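Local coordinates for protein cGAS/DncV-like nucleotidyltransferase in E. coli homolog (Elizabethkingia meningoseptica ATCC 13253 = NBRC 12535, PDB 6E0N) that synthesises cyclic nucleotide second messengers in response to phage infection, as the nucleotidyltransferase of a CBASS antiviral defence system, at residues 51-56 and 192-197; 59-64 and 132-137. All blocks are in the same frame, centred on the assembly; numbering follows the deposited sequence.

Contact 1: residues 51-56 and 192-197. With GTP (guanosine-5'-triphosphate), chain D; GTP (guanosine-5'-triphosphate), chain C.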
loop_
_atom_site.group_PDB
_atom_site.type_symbol
_atom_site.label_atom_id
_atom_site.label_comp_id
_atom_site.label_asym_id
_atom_site.label_seq_id
_atom_site.Cartn_x
_atom_site.Cartn_y
_atom_site.Cartn_z
ATOM N N ARG A 51 -4.965 0.142 -5.852
ATOM C CA ARG A 51 -5.534 1.479 -5.715
ATOM C C ARG A 51 -4.532 2.545 -6.142
ATOM O O ARG A 51 -4.870 3.468 -6.890
ATOM C CB ARG A 51 -5.955 1.702 -4.262
ATOM C CG ARG A 51 -6.510 3.088 -3.965
ATOM C CD ARG A 51 -7.902 3.266 -4.545
ATOM N NE ARG A 51 -8.375 4.646 -4.438
ATOM C CZ ARG A 51 -8.979 5.156 -3.369
ATOM N NH1 ARG A 51 -9.189 4.410 -2.289
ATOM N NH2 ARG A 51 -9.377 6.418 -3.380
ATOM N N ASN A 52 -3.296 2.435 -5.670
ATOM C CA ASN A 52 -2.264 3.426 -5.935
ATOM C C ASN A 52 -1.506 3.162 -7.229
ATOM O O ASN A 52 -0.673 3.983 -7.621
ATOM C CB ASN A 52 -1.297 3.471 -4.749
ATOM C CG ASN A 52 -2.019 3.653 -3.422
ATOM O OD1 ASN A 52 -2.899 4.502 -3.293
ATOM N ND2 ASN A 52 -1.654 2.847 -2.434
ATOM N N ASN A 53 -1.785 2.046 -7.901
ATOM C CA ASN A 53 -1.165 1.703 -9.184
ATOM C C ASN A 53 0.346 1.514 -9.045
ATOM O O ASN A 53 1.140 2.076 -9.802
ATOM C CB ASN A 53 -1.500 2.724 -10.272
ATOM C CG ASN A 53 -1.305 2.168 -11.671
ATOM O OD1 ASN A 53 -1.397 0.962 -11.892
ATOM N ND2 ASN A 53 -1.022 3.048 -12.622
ATOM N N THR A 54 0.739 0.684 -8.078
ATOM C CA THR A 54 2.150 0.431 -7.805
ATOM C C THR A 54 2.509 -1.048 -7.893
ATOM O O THR A 54 3.515 -1.472 -7.318
ATOM C CB THR A 54 2.532 0.986 -6.432
ATOM O OG1 THR A 54 1.727 0.360 -5.423
ATOM C CG2 THR A 54 2.315 2.489 -6.378
ATOM N N ASN A 55 1.720 -1.840 -8.610
ATOM C CA ASN A 55 1.988 -3.265 -8.739
ATOM C C ASN A 55 3.151 -3.521 -9.689
ATOM O O ASN A 55 3.224 -2.937 -10.777
ATOM C CB ASN A 55 0.755 -3.983 -9.277
ATOM C CG ASN A 55 -0.246 -4.320 -8.195
ATOM O OD1 ASN A 55 0.112 -4.875 -7.157
ATOM N ND2 ASN A 55 -1.511 -3.983 -8.430
ATOM N N VAL A 56 4.055 -4.405 -9.282
ATOM C CA VAL A 56 5.206 -4.750 -10.110
ATOM C C VAL A 56 5.341 -6.261 -10.256
ATOM O O VAL A 56 6.357 -6.761 -10.753
ATOM C CB VAL A 56 6.504 -4.138 -9.551
ATOM C CG1 VAL A 56 6.378 -2.627 -9.438
ATOM C CG2 VAL A 56 6.839 -4.754 -8.193
ATOM N N MET A 192 9.421 5.681 -9.806
ATOM C CA MET A 192 10.549 5.388 -8.931
ATOM C C MET A 192 10.148 4.435 -7.812
ATOM O O MET A 192 10.928 3.557 -7.428
ATOM C CB MET A 192 11.109 6.685 -8.354
ATOM C CG MET A 192 11.816 7.558 -9.383
ATOM S SD MET A 192 13.259 6.758 -10.118
ATOM C CE MET A 192 12.934 7.000 -11.864
ATOM N N VAL A 193 8.939 4.598 -7.270
ATOM C CA VAL A 193 8.434 3.637 -6.291
ATOM C C VAL A 193 8.440 2.234 -6.883
ATOM O O VAL A 193 8.885 1.270 -6.246
ATOM C CB VAL A 193 7.029 4.042 -5.813
ATOM C CG1 VAL A 193 6.378 2.882 -5.062
ATOM C CG2 VAL A 193 7.092 5.277 -4.942
ATOM N N ARG A 194 7.936 2.096 -8.111
ATOM C CA ARG A 194 7.868 0.778 -8.733
ATOM C C ARG A 194 9.260 0.192 -8.930
ATOM O O ARG A 194 9.480 -0.998 -8.675
ATOM C CB ARG A 194 7.104 0.854 -10.053
ATOM C CG ARG A 194 5.633 1.195 -9.888
ATOM C CD ARG A 194 4.892 1.204 -11.240
ATOM N NE ARG A 194 3.693 2.033 -11.171
ATOM C CZ ARG A 194 3.488 3.121 -11.908
ATOM N NH1 ARG A 194 4.385 3.508 -12.812
ATOM N NH2 ARG A 194 2.371 3.812 -11.758
ATOM N N ILE A 195 10.219 1.016 -9.367
ATOM C CA ILE A 195 11.592 0.536 -9.517
ATOM C C ILE A 195 12.121 0.008 -8.189
ATOM O O ILE A 195 12.720 -1.072 -8.121
ATOM C CB ILE A 195 12.497 1.641 -10.088
ATOM C CG1 ILE A 195 12.161 1.901 -11.554
ATOM C CG2 ILE A 195 13.961 1.255 -9.905
ATOM C CD1 ILE A 195 12.764 3.177 -12.099
ATOM N N LEU A 196 11.928 0.775 -7.112
ATOM C CA LEU A 196 12.450 0.358 -5.815
ATOM C C LEU A 196 11.735 -0.877 -5.282
ATOM O O LEU A 196 12.349 -1.678 -4.568
ATOM C CB LEU A 196 12.382 1.521 -4.827
ATOM C CG LEU A 196 13.365 2.655 -5.118
ATOM C CD1 LEU A 196 13.113 3.837 -4.187
ATOM C CD2 LEU A 196 14.806 2.184 -4.986
ATOM N N LYS A 197 10.450 -1.055 -5.615
ATOM C CA LYS A 197 9.758 -2.288 -5.246
ATOM C C LYS A 197 10.337 -3.486 -5.990
ATOM O O LYS A 197 10.482 -4.572 -5.413
ATOM C CB LYS A 197 8.258 -2.158 -5.505
ATOM C CG LYS A 197 7.548 -1.255 -4.507
ATOM C CD LYS A 197 6.056 -1.121 -4.804
ATOM C CE LYS A 197 5.314 -2.433 -4.568
ATOM N NZ LYS A 197 3.835 -2.248 -4.640
HETATM P PG GTP D . 2.048 5.754 -14.956
HETATM O O1G GTP D . 3.500 5.344 -14.921
HETATM O O2G GTP D . 1.673 6.351 -13.619
HETATM O O3G GTP D . 1.815 6.736 -16.083
HETATM O O3B GTP D . 1.178 4.409 -15.168
HETATM P PB GTP D . -0.193 4.252 -15.999
HETATM O O1B GTP D . -0.609 2.805 -16.004
HETATM O O2B GTP D . -0.037 4.777 -17.400
HETATM O O3A GTP D . -1.283 5.090 -15.164
HETATM P PA GTP D . -1.969 6.426 -15.718
HETATM O O1A GTP D . -1.073 7.141 -16.706
HETATM O O2A GTP D . -2.297 7.337 -14.557
HETATM O "O5'" GTP D . -3.351 6.003 -16.413
HETATM C "C5'" GTP D . -4.458 5.641 -15.628
HETATM C "C4'" GTP D . -5.620 5.405 -16.572
HETATM O "O4'" GTP D . -6.279 6.652 -16.852
HETATM C "C3'" GTP D . -5.201 4.834 -17.934
HETATM O "O3'" GTP D . -6.181 3.919 -18.358
HETATM C "C2'" GTP D . -5.172 6.041 -18.891
HETATM O "O2'" GTP D . -5.495 5.687 -20.190
HETATM C "C1'" GTP D . -6.236 6.962 -18.265
HETATM N N9 GTP D . -6.064 8.392 -18.478
HETATM C C8 GTP D . -5.087 8.983 -19.205
HETATM N N7 GTP D . -5.299 10.316 -19.193
HETATM C C5 GTP D . -6.424 10.570 -18.485
HETATM C C6 GTP D . -7.087 11.748 -18.164
HETATM O O6 GTP D . -6.656 12.835 -18.552
HETATM N N1 GTP D . -8.238 11.695 -17.408
HETATM C C2 GTP D . -8.721 10.475 -16.974
HETATM N N2 GTP D . -9.828 10.432 -16.246
HETATM N N3 GTP D . -8.060 9.306 -17.294
HETATM C C4 GTP D . -6.926 9.357 -18.038
HETATM P PG GTP C . 2.030 -4.739 -2.272
HETATM O O1G GTP C . 2.472 -4.923 -3.707
HETATM O O2G GTP C . 3.093 -5.304 -1.360
HETATM O O3G GTP C . 0.716 -5.451 -2.036
HETATM O O3B GTP C . 1.907 -3.160 -1.987
HETATM P PB GTP C . 0.607 -2.473 -1.338
HETATM O O1B GTP C . -0.657 -3.195 -1.747
HETATM O O2B GTP C . 0.596 -1.025 -1.764
HETATM O O3A GTP C . 0.803 -2.519 0.255
HETATM P PA GTP C . 0.063 -3.597 1.197
HETATM O O1A GTP C . -0.533 -4.731 0.393
HETATM O O2A GTP C . 1.031 -4.112 2.235
HETATM O "O5'" GTP C . -1.101 -2.757 1.915
HETATM C "C5'" GTP C . -2.129 -2.201 1.153
HETATM C "C4'" GTP C . -2.418 -0.803 1.645
HETATM O "O4'" GTP C . -2.638 -0.855 3.067
HETATM C "C3'" GTP C . -1.356 0.279 1.404
HETATM O "O3'" GTP C . -1.540 0.968 0.215
HETATM C "C2'" GTP C . -1.606 1.230 2.602
HETATM O "O2'" GTP C . -2.559 2.182 2.218
HETATM C "C1'" GTP C . -2.132 0.305 3.713
HETATM N N9 GTP C . -0.998 -0.012 4.592
HETATM C C8 GTP C . -0.235 -1.146 4.566
HETATM N N7 GTP C . 0.712 -1.044 5.527
HETATM C C5 GTP C . 0.554 0.138 6.167
HETATM C C6 GTP C . 1.236 0.744 7.215
HETATM O O6 GTP C . 2.191 0.177 7.742
HETATM N N1 GTP C . 0.834 1.987 7.660
HETATM C C2 GTP C . -0.240 2.619 7.065
HETATM N N2 GTP C . -0.632 3.818 7.485
HETATM N N3 GTP C . -0.910 2.018 6.024
HETATM C C4 GTP C . -0.520 0.798 5.584
#

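Contact 2: residues 59-64 and 132-137. With MG (magnesium ion), chain E; APC (diphosphomethylphosphonic acid adenosyl ester), chain B; GTP (guanosine-5'-triphosphate), chain C.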
loop_
_atom_site.group_PDB
_atom_site.type_symbol
_atom_site.label_atom_id
_atom_site.label_comp_id
_atom_site.label_asym_id
_atom_site.label_seq_id
_atom_site.Cartn_x
_atom_site.Cartn_y
_atom_site.Cartn_z
ATOM N N ASN A 59 -0.207 -10.984 -11.496
ATOM C CA ASN A 59 -1.237 -11.691 -10.734
ATOM C C ASN A 59 -1.165 -11.351 -9.246
ATOM O O ASN A 59 -1.397 -12.202 -8.386
ATOM C CB ASN A 59 -1.149 -13.203 -10.969
ATOM C CG ASN A 59 -2.481 -13.901 -10.799
ATOM O OD1 ASN A 59 -3.396 -13.712 -11.600
ATOM N ND2 ASN A 59 -2.594 -14.725 -9.762
ATOM N N SER A 60 -0.864 -10.092 -8.942
ATOM C CA SER A 60 -0.721 -9.670 -7.557
ATOM C C SER A 60 -2.061 -9.718 -6.829
ATOM O O SER A 60 -3.130 -9.583 -7.432
ATOM C CB SER A 60 -0.179 -8.242 -7.494
ATOM O OG SER A 60 1.112 -8.148 -8.068
ATOM N N ASP A 61 -1.990 -9.895 -5.511
ATOM C CA ASP A 61 -3.190 -9.888 -4.684
ATOM C C ASP A 61 -3.756 -8.473 -4.591
ATOM O O ASP A 61 -3.017 -7.484 -4.575
ATOM C CB ASP A 61 -2.863 -10.370 -3.270
ATOM C CG ASP A 61 -2.246 -11.757 -3.241
ATOM O OD1 ASP A 61 -2.230 -12.432 -4.290
ATOM O OD2 ASP A 61 -1.770 -12.170 -2.161
ATOM N N VAL A 62 -5.084 -8.383 -4.514
ATOM C CA VAL A 62 -5.786 -7.106 -4.427
ATOM C C VAL A 62 -6.336 -6.938 -3.016
ATOM O O VAL A 62 -6.825 -7.897 -2.406
ATOM C CB VAL A 62 -6.903 -6.989 -5.486
ATOM C CG1 VAL A 62 -7.933 -8.101 -5.331
ATOM C CG2 VAL A 62 -7.577 -5.620 -5.401
ATOM N N ASP A 63 -6.254 -5.711 -2.501
ATOM C CA ASP A 63 -6.713 -5.381 -1.156
ATOM C C ASP A 63 -8.074 -4.704 -1.261
ATOM O O ASP A 63 -8.171 -3.559 -1.713
ATOM C CB ASP A 63 -5.702 -4.471 -0.467
ATOM C CG ASP A 63 -4.318 -5.086 -0.410
ATOM O OD1 ASP A 63 -4.212 -6.260 -0.001
ATOM O OD2 ASP A 63 -3.340 -4.406 -0.792
ATOM N N ILE A 64 -9.115 -5.415 -0.840
ATOM C CA ILE A 64 -10.489 -4.934 -0.897
ATOM C C ILE A 64 -10.906 -4.570 0.521
ATOM O O ILE A 64 -11.008 -5.444 1.389
ATOM C CB ILE A 64 -11.433 -5.984 -1.496
ATOM C CG1 ILE A 64 -10.961 -6.378 -2.896
ATOM C CG2 ILE A 64 -12.856 -5.456 -1.524
ATOM C CD1 ILE A 64 -11.699 -7.564 -3.486
ATOM N N ARG A 132 -9.422 -15.663 -11.346
ATOM C CA ARG A 132 -9.478 -14.506 -10.466
ATOM C C ARG A 132 -8.237 -14.465 -9.590
ATOM O O ARG A 132 -7.722 -15.510 -9.178
ATOM C CB ARG A 132 -10.745 -14.500 -9.596
ATOM C CG ARG A 132 -10.778 -15.542 -8.522
ATOM C CD ARG A 132 -11.956 -15.341 -7.515
ATOM N NE ARG A 132 -11.731 -16.231 -6.381
ATOM C CZ ARG A 132 -12.412 -17.342 -6.140
ATOM N NH1 ARG A 132 -13.423 -17.702 -6.923
ATOM N NH2 ARG A 132 -12.084 -18.090 -5.100
ATOM N N ILE A 133 -7.765 -13.245 -9.313
ATOM C CA ILE A 133 -6.634 -13.081 -8.418
ATOM C C ILE A 133 -7.070 -13.335 -6.980
ATOM O O ILE A 133 -8.260 -13.323 -6.639
ATOM C CB ILE A 133 -6.004 -11.686 -8.568
ATOM C CG1 ILE A 133 -7.027 -10.592 -8.244
ATOM C CG2 ILE A 133 -5.456 -11.497 -9.972
ATOM C CD1 ILE A 133 -6.446 -9.179 -8.299
ATOM N N THR A 134 -6.084 -13.587 -6.126
ATOM C CA THR A 134 -6.323 -13.647 -4.695
ATOM C C THR A 134 -6.629 -12.254 -4.172
ATOM O O THR A 134 -6.112 -11.247 -4.669
ATOM C CB THR A 134 -5.088 -14.203 -3.989
ATOM O OG1 THR A 134 -4.891 -15.564 -4.388
ATOM C CG2 THR A 134 -5.239 -14.123 -2.483
ATOM N N ALA A 135 -7.495 -12.201 -3.169
ATOM C CA ALA A 135 -7.879 -10.943 -2.554
ATOM C C ALA A 135 -7.715 -11.028 -1.046
ATOM O O ALA A 135 -7.996 -12.064 -0.438
ATOM C CB ALA A 135 -9.338 -10.588 -2.871
ATOM N N ASP A 136 -7.257 -9.929 -0.453
ATOM C CA ASP A 136 -7.285 -9.728 0.987
ATOM C C ASP A 136 -8.468 -8.808 1.274
ATOM O O ASP A 136 -8.475 -7.650 0.844
ATOM C CB ASP A 136 -5.979 -9.098 1.470
ATOM C CG ASP A 136 -4.822 -10.060 1.419
ATOM O OD1 ASP A 136 -5.060 -11.269 1.220
ATOM O OD2 ASP A 136 -3.672 -9.605 1.586
ATOM N N VAL A 137 -9.467 -9.322 1.977
ATOM C CA VAL A 137 -10.632 -8.534 2.362
ATOM C C VAL A 137 -10.394 -7.976 3.757
ATOM O O VAL A 137 -10.102 -8.724 4.698
ATOM C CB VAL A 137 -11.910 -9.387 2.312
ATOM C CG1 VAL A 137 -13.111 -8.573 2.758
ATOM C CG2 VAL A 137 -12.118 -9.938 0.905
HETATM MG MG MG E . -1.394 -5.168 -1.428
HETATM P PG APC B . -0.414 -13.322 8.705
HETATM O O1G APC B . 0.134 -13.562 7.318
HETATM O O2G APC B . -1.694 -14.100 8.902
HETATM O O3G APC B . 0.610 -13.763 9.723
HETATM P PB APC B . -1.311 -10.825 7.693
HETATM O O1B APC B . -1.154 -11.466 6.365
HETATM O O2B APC B . -2.674 -10.296 7.948
HETATM O O3B APC B . -0.715 -11.722 8.907
HETATM P PA APC B . -0.213 -8.636 5.847
HETATM O O1A APC B . -0.126 -9.734 4.835
HETATM O O2A APC B . 0.998 -7.693 5.690
HETATM C C3A APC B . -0.214 -9.417 7.557
HETATM O "O5'" APC B . -1.560 -7.697 5.750
HETATM C "C5'" APC B . -2.694 -8.337 5.267
HETATM C "C4'" APC B . -3.538 -7.271 4.524
HETATM O "O4'" APC B . -4.005 -6.429 5.397
HETATM C "C3'" APC B . -2.618 -6.481 3.575
HETATM O "O3'" APC B . -2.768 -6.944 2.308
HETATM C "C2'" APC B . -3.109 -5.029 3.702
HETATM O "O2'" APC B . -4.045 -4.727 2.573
HETATM C "C1'" APC B . -3.741 -4.944 4.835
HETATM N N9 APC B . -2.906 -4.229 5.791
HETATM C C8 APC B . -1.793 -4.560 6.472
HETATM N N7 APC B . -1.431 -3.511 7.223
HETATM C C5 APC B . -2.318 -2.527 7.008
HETATM C C6 APC B . -2.435 -1.246 7.509
HETATM N N6 APC B . -1.661 -0.464 8.450
HETATM N N1 APC B . -3.429 -0.463 7.123
HETATM C C2 APC B . -4.337 -0.922 6.235
HETATM N N3 APC B . -4.223 -2.177 5.751
HETATM C C4 APC B . -3.219 -2.973 6.131
HETATM P PG GTP C . 2.030 -4.739 -2.272
HETATM O O1G GTP C . 2.472 -4.923 -3.707
HETATM O O2G GTP C . 3.093 -5.304 -1.360
HETATM O O3G GTP C . 0.716 -5.451 -2.036
HETATM O O3B GTP C . 1.907 -3.160 -1.987
HETATM P PB GTP C . 0.607 -2.473 -1.338
HETATM O O1B GTP C . -0.657 -3.195 -1.747
HETATM O O2B GTP C . 0.596 -1.025 -1.764
HETATM O O3A GTP C . 0.803 -2.519 0.255
HETATM P PA GTP C . 0.063 -3.597 1.197
HETATM O O1A GTP C . -0.533 -4.731 0.393
HETATM O O2A GTP C . 1.031 -4.112 2.235
HETATM O "O5'" GTP C . -1.101 -2.757 1.915
HETATM C "C5'" GTP C . -2.129 -2.201 1.153
HETATM C "C4'" GTP C . -2.418 -0.803 1.645
HETATM O "O4'" GTP C . -2.638 -0.855 3.067
HETATM C "C3'" GTP C . -1.356 0.279 1.404
HETATM O "O3'" GTP C . -1.540 0.968 0.215
HETATM C "C2'" GTP C . -1.606 1.230 2.602
HETATM O "O2'" GTP C . -2.559 2.182 2.218
HETATM C "C1'" GTP C . -2.132 0.305 3.713
HETATM N N9 GTP C . -0.998 -0.012 4.592
HETATM C C8 GTP C . -0.235 -1.146 4.566
HETATM N N7 GTP C . 0.712 -1.044 5.527
HETATM C C5 GTP C . 0.554 0.138 6.167
HETATM C C6 GTP C . 1.236 0.744 7.215
HETATM O O6 GTP C . 2.191 0.177 7.742
HETATM N N1 GTP C . 0.834 1.987 7.660
HETATM C C2 GTP C . -0.240 2.619 7.065
HETATM N N2 GTP C . -0.632 3.818 7.485
HETATM N N3 GTP C . -0.910 2.018 6.024
HETATM C C4 GTP C . -0.520 0.798 5.584
HETATM O O HOH W 1 -3.195 -13.203 -6.787
HETATM O O HOH W 2 -4.830 -16.653 -9.585
HETATM O O HOH W 3 -2.110 -5.170 -3.442
HETATM O O HOH W 4 -1.996 -7.037 -0.977
#

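Contact 1: residues 51-56 and 192-197
The carbonyl oxygen of N53 is gripped side-on by the guanidinium of R194, which lends it two nitrogens at once: NE and NH2 of R194 each lie 2.9 Å from N53 O, and the oxygen sits almost in the guanidinium plane. The R194 chain, extended from CG to NE, carries the group past T54 CA to the loop that follows helix 48-52. Its outer edge serves a GTP (chain D), where NH2 gives O2G a nearly straight bond (174°) and NH1 reaches O1G; NH1 also bonds the backbone oxygen of S12. At the next carbonyl, K197 bends at chi3 (68°) and brings NZ to within 2.8 Å of T54 O, approaching from above the carbonyl plane. The same ammonium bonds O1G of a second GTP (chain C) at 3.1 Å from NZ and the hydroxyl of S216, so its positive charge is probably spread over protein and phosphate oxygens. At the roots of these two side chains V56 packs on the helix, CG1 lying 3.6 Å from R194 CB and CG2 against K197 CB. Helix 188-205 thus clasps the loop between two triphosphates, and its K197 side belongs to the nucleotide-binding site of a CD-NTase.

Contact 2: residues 59-64 and 132-137
Two carboxylates of like charge stand close together on neighbouring strands, D63 OD1 and D136 OD2 being 3.7 Å apart, with the ribose O3' of the ATP analogue APC lying 2.8 Å from the former and 2.9 Å from the latter. The other oxygen of D63, OD2, binds the magnesium ion at 2.2 Å; three phosphate oxygens of GTP (chain C) and two waters complete six ligands. One of these waters also donates to D63 OD1, the other to D61 O, and Q125 holds D136 OD1. CG lies opposite the carbonyl carbon in both acids (chi1 -57° and -72°), which turns the carboxylates onto O3'. Such acids on adjacent strands are the signature of the nucleotidyltransferase fold, and D61 probably also binds magnesium, by similarity, although its carboxylate does not reach the ion present here. Beneath them the strands run parallel: V62 N donates to T134 O, D136 N to V62 O and I64 N to D136 O, locking D63 beside D136. The opposite face of the sheet is apolar, V62 CG1 meeting A135 CB while I64 CD1 reaches the same methyl. The I133 side chain crosses that of V62 at about a right angle, its CD1 pressing tightly on V62 CG1, 3.5 Å away. At the strand entrance a water joins N59 O, D61 OD1 and T134 N, D61 OD1 itself lying 3.4 Å from T134 CB.

How the contacts relate
The centres of the two contacts are 16 Å apart, and GTP (chain C) touches both. Along the chain the order is 51-56, 59-64, 132-137, 192-197, so the strand pair of contact 2 falls wholly between the segments of contact 1. Helix 48-52 and strand 62-68 follow one another, and the loop joining them brings the contacts together, N55 OD1 lying 3.4 Å from S60 CB. Contact 2 belongs to the mixed sheet that carries the acidic residues, whereas contact 1 ties this loop to helix 188-205. Together they place the gamma phosphate of GTP (chain C) between the magnesium ion and K197, in the pocket where nucleotides are probably joined.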